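Local structure of catechol 1,2-dioxygenase (2AZQ) at residues A[223-228]-A[299-304]. The protein probably catalyses the intradiol ring cleavage of catechol by molecular oxygen to cis,cis-muconate, using a ferric iron cofactor. Numbering follows the deposited sequence.
Unlike the reference sequence in segment 299-304: Ala300 (reference Glu). With FE (Fe (III) ion), chain B.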
ATOM      1  N   HIS A 223      18.046  14.734  12.940  1.00  2.00           N
ATOM      2  CA  HIS A 223      18.314  13.274  12.804  1.00  4.72           C
ATOM      3  C   HIS A 223      19.810  12.881  12.787  1.00  5.97           C
ATOM      4  O   HIS A 223      20.654  13.590  12.229  1.00  6.53           O
ATOM      5  CB  HIS A 223      17.701  12.784  11.480  1.00  3.11           C
ATOM      6  CG  HIS A 223      16.220  12.966  11.363  1.00  3.32           C
ATOM      7  ND1 HIS A 223      15.305  12.069  11.870  1.00  2.88           N
ATOM      8  CD2 HIS A 223      15.497  13.953  10.784  1.00  2.26           C
ATOM      9  CE1 HIS A 223      14.082  12.500  11.611  1.00  2.55           C
ATOM     10  NE2 HIS A 223      14.173  13.642  10.953  1.00  2.46           N
ATOM     11  N   PHE A 224      20.138  11.762  13.419  1.00  5.16           N
ATOM     12  CA  PHE A 224      21.522  11.300  13.395  1.00  4.74           C
ATOM     13  C   PHE A 224      21.724   9.848  13.078  1.00  5.89           C
ATOM     14  O   PHE A 224      20.962   8.977  13.514  1.00  7.55           O
ATOM     15  CB  PHE A 224      22.266  11.523  14.718  1.00  2.54           C
ATOM     16  CG  PHE A 224      22.429  12.947  15.095  1.00  2.87           C
ATOM     17  CD1 PHE A 224      21.424  13.612  15.779  1.00  2.00           C
ATOM     18  CD2 PHE A 224      23.605  13.626  14.782  1.00  2.00           C
ATOM     19  CE1 PHE A 224      21.586  14.928  16.161  1.00  2.00           C
ATOM     20  CE2 PHE A 224      23.775  14.938  15.155  1.00  2.24           C
ATOM     21  CZ  PHE A 224      22.761  15.595  15.854  1.00  2.00           C
ATOM     22  N   PHE A 225      22.774   9.608  12.306  1.00  5.81           N
ATOM     23  CA  PHE A 225      23.239   8.266  11.951  1.00  5.14           C
ATOM     24  C   PHE A 225      24.665   8.392  12.494  1.00  4.32           C
ATOM     25  O   PHE A 225      25.414   9.268  12.062  1.00  2.45           O
ATOM     26  CB  PHE A 225      23.284   8.067  10.440  1.00  4.12           C
ATOM     27  CG  PHE A 225      22.097   7.375   9.877  1.00  2.00           C
ATOM     28  CD1 PHE A 225      21.904   7.328   8.500  1.00  2.00           C
ATOM     29  CD2 PHE A 225      21.179   6.758  10.694  1.00  2.00           C
ATOM     30  CE1 PHE A 225      20.799   6.673   7.941  1.00  2.00           C
ATOM     31  CE2 PHE A 225      20.070   6.101  10.133  1.00  3.07           C
ATOM     32  CZ  PHE A 225      19.887   6.064   8.756  1.00  2.00           C
ATOM     33  N   ILE A 226      25.013   7.572  13.474  1.00  3.83           N
ATOM     34  CA  ILE A 226      26.337   7.650  14.068  1.00  5.13           C
ATOM     35  C   ILE A 226      26.966   6.267  14.040  1.00  4.85           C
ATOM     36  O   ILE A 226      26.367   5.263  14.441  1.00  4.39           O
ATOM     37  CB  ILE A 226      26.251   8.264  15.491  1.00  6.22           C
ATOM     38  CG1 ILE A 226      25.549   9.628  15.361  1.00 11.00           C
ATOM     39  CG2 ILE A 226      27.650   8.460  16.088  1.00  8.19           C
ATOM     40  CD1 ILE A 226      25.782  10.645  16.437  1.00  8.23           C
ATOM     41  N   SER A 227      28.184   6.219  13.531  1.00  4.16           N
ATOM     42  CA  SER A 227      28.843   4.954  13.384  1.00  5.17           C
ATOM     43  C   SER A 227      30.337   5.153  13.382  1.00  6.20           C
ATOM     44  O   SER A 227      30.816   6.197  12.994  1.00  6.08           O
ATOM     45  CB  SER A 227      28.343   4.290  12.091  1.00  3.24           C
ATOM     46  OG  SER A 227      28.427   5.176  10.986  1.00  2.00           O
ATOM     47  N   ALA A 228      31.057   4.149  13.861  1.00  8.79           N
ATOM     48  CA  ALA A 228      32.506   4.199  13.955  1.00 11.49           C
ATOM     49  C   ALA A 228      33.098   2.803  13.837  1.00 13.34           C
ATOM     50  O   ALA A 228      32.577   1.833  14.403  1.00 11.79           O
ATOM     51  CB  ALA A 228      32.936   4.848  15.289  1.00  9.46           C
ATOM     52  N   GLU A 299      27.882  -2.163  12.581  1.00 37.86           N
ATOM     53  CA  GLU A 299      27.770  -0.876  11.876  1.00 38.37           C
ATOM     54  C   GLU A 299      27.370  -1.258  10.500  1.00 36.96           C
ATOM     55  O   GLU A 299      28.166  -1.856   9.790  1.00 38.08           O
ATOM     56  CB  GLU A 299      29.080  -0.088  11.753  1.00 40.10           C
ATOM     57  CG  GLU A 299      28.906   1.286  11.012  1.00 43.84           C
ATOM     58  CD  GLU A 299      29.306   1.320   9.483  1.00 46.23           C
ATOM     59  OE1 GLU A 299      29.081   2.369   8.804  1.00 44.65           O
ATOM     60  OE2 GLU A 299      29.861   0.321   8.961  1.00 47.66           O
ATOM     61  N   ALA A 300      26.151  -0.952  10.098  1.00 35.26           N
ATOM     62  CA  ALA A 300      25.790  -1.328   8.754  1.00 34.04           C
ATOM     63  C   ALA A 300      24.468  -0.786   8.281  1.00 33.78           C
ATOM     64  O   ALA A 300      24.061  -1.064   7.139  1.00 36.57           O
ATOM     65  CB  ALA A 300      25.811  -2.851   8.614  1.00 33.79           C
ATOM     66  N   ARG A 301      23.785  -0.013   9.115  1.00 30.54           N
ATOM     67  CA  ARG A 301      22.507   0.509   8.657  1.00 28.90           C
ATOM     68  C   ARG A 301      21.607  -0.661   8.232  1.00 27.34           C
ATOM     69  O   ARG A 301      22.074  -1.707   7.768  1.00 24.79           O
ATOM     70  CB  ARG A 301      22.706   1.395   7.420  1.00 28.84           C
ATOM     71  CG  ARG A 301      22.454   2.879   7.567  1.00 28.34           C
ATOM     72  CD  ARG A 301      22.442   3.479   6.169  1.00 27.25           C
ATOM     73  NE  ARG A 301      23.463   4.496   5.956  1.00 27.54           N
ATOM     74  CZ  ARG A 301      23.753   5.009   4.761  1.00 30.56           C
ATOM     75  NH1 ARG A 301      23.097   4.595   3.673  1.00 29.71           N
ATOM     76  NH2 ARG A 301      24.692   5.949   4.648  1.00 31.28           N
ATOM     77  N   SER A 302      20.305  -0.475   8.375  1.00 25.94           N
ATOM     78  CA  SER A 302      19.382  -1.500   7.948  1.00 25.50           C
ATOM     79  C   SER A 302      19.516  -1.469   6.429  1.00 25.95           C
ATOM     80  O   SER A 302      20.160  -0.569   5.877  1.00 25.28           O
ATOM     81  CB  SER A 302      17.960  -1.112   8.335  1.00 24.21           C
ATOM     82  OG  SER A 302      17.559   0.028   7.608  1.00 21.99           O
ATOM     83  N   HIS A 303      18.937  -2.450   5.750  1.00 26.65           N
ATOM     84  CA  HIS A 303      18.975  -2.427   4.295  1.00 27.67           C
ATOM     85  C   HIS A 303      17.770  -1.603   3.866  1.00 23.46           C
ATOM     86  O   HIS A 303      17.384  -1.611   2.701  1.00 21.96           O
ATOM     87  CB  HIS A 303      18.859  -3.830   3.675  1.00 36.65           C
ATOM     88  CG  HIS A 303      19.862  -4.817   4.192  1.00 44.60           C
ATOM     89  ND1 HIS A 303      21.175  -4.479   4.466  1.00 47.94           N
ATOM     90  CD2 HIS A 303      19.751  -6.143   4.462  1.00 46.98           C
ATOM     91  CE1 HIS A 303      21.825  -5.552   4.886  1.00 49.07           C
ATOM     92  NE2 HIS A 303      20.985  -6.574   4.893  1.00 49.75           N
ATOM     93  N   ARG A 304      17.152  -0.918   4.819  1.00 18.50           N
ATOM     94  CA  ARG A 304      16.024  -0.090   4.472  1.00 15.31           C
ATOM     95  C   ARG A 304      16.414   0.744   3.236  1.00 14.49           C
ATOM     96  O   ARG A 304      17.514   1.299   3.171  1.00 14.95           O
ATOM     97  CB  ARG A 304      15.665   0.825   5.643  1.00 12.00           C
ATOM     98  CG  ARG A 304      14.556   1.810   5.329  1.00  9.12           C
ATOM     99  CD  ARG A 304      14.085   2.607   6.536  1.00  5.13           C
ATOM    100  NE  ARG A 304      12.981   3.465   6.132  1.00  3.35           N
ATOM    101  CZ  ARG A 304      12.244   4.198   6.952  1.00  2.65           C
ATOM    102  NH1 ARG A 304      11.256   4.945   6.473  1.00  3.79           N
ATOM    103  NH2 ARG A 304      12.491   4.186   8.244  1.00  3.17           N
TER
HETATM  104 FE    FE B 400      12.330  14.337  10.598  1.00 16.50          FE
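Arg301 lays its aliphatic stem over one face of the Phe225 ring near the rim, with CG 4.1 Å above the ring plane. CD and NE of Arg301 continue on the same side of that plane, out beyond the rim, each 4.0 Å from Phe225 CE1. The guanidinium and ring planes are 13° apart, but a bend at chi3 (-120°) leaves the guanidinium displaced outward past the rim, not stacked on the ring, and the contact is chiefly van der Waals. Two residues on from Phe225 and two back from Arg301, the methylene CG of Glu299 abuts Ser227 CB. An extended chi1 (-179°) points Glu299 CG at the serine, and a bend at chi2 brings Glu299 OE1 to 3.6 Å from Ser227 OG. Phe225 also presses edge-to-face on Trp155, whose ring stacks on His223. His223 NE2 binds the ferric iron at 2.0 Å, together with Tyr163, Tyr197 and His221; Trp155 thus links Phe225 to the two-tyrosine, two-histidine site of intradiol dioxygenases. The loop 299-304, following strand 281-289, runs beside the C-terminal end of strand 217-227, which is paired antiparallel with strands 151-155 and 234-240; farther along, Arg304 salt-bridges Glu81 of helix 80-94 and makes a cation-pi contact with Trp56 of the second subunit.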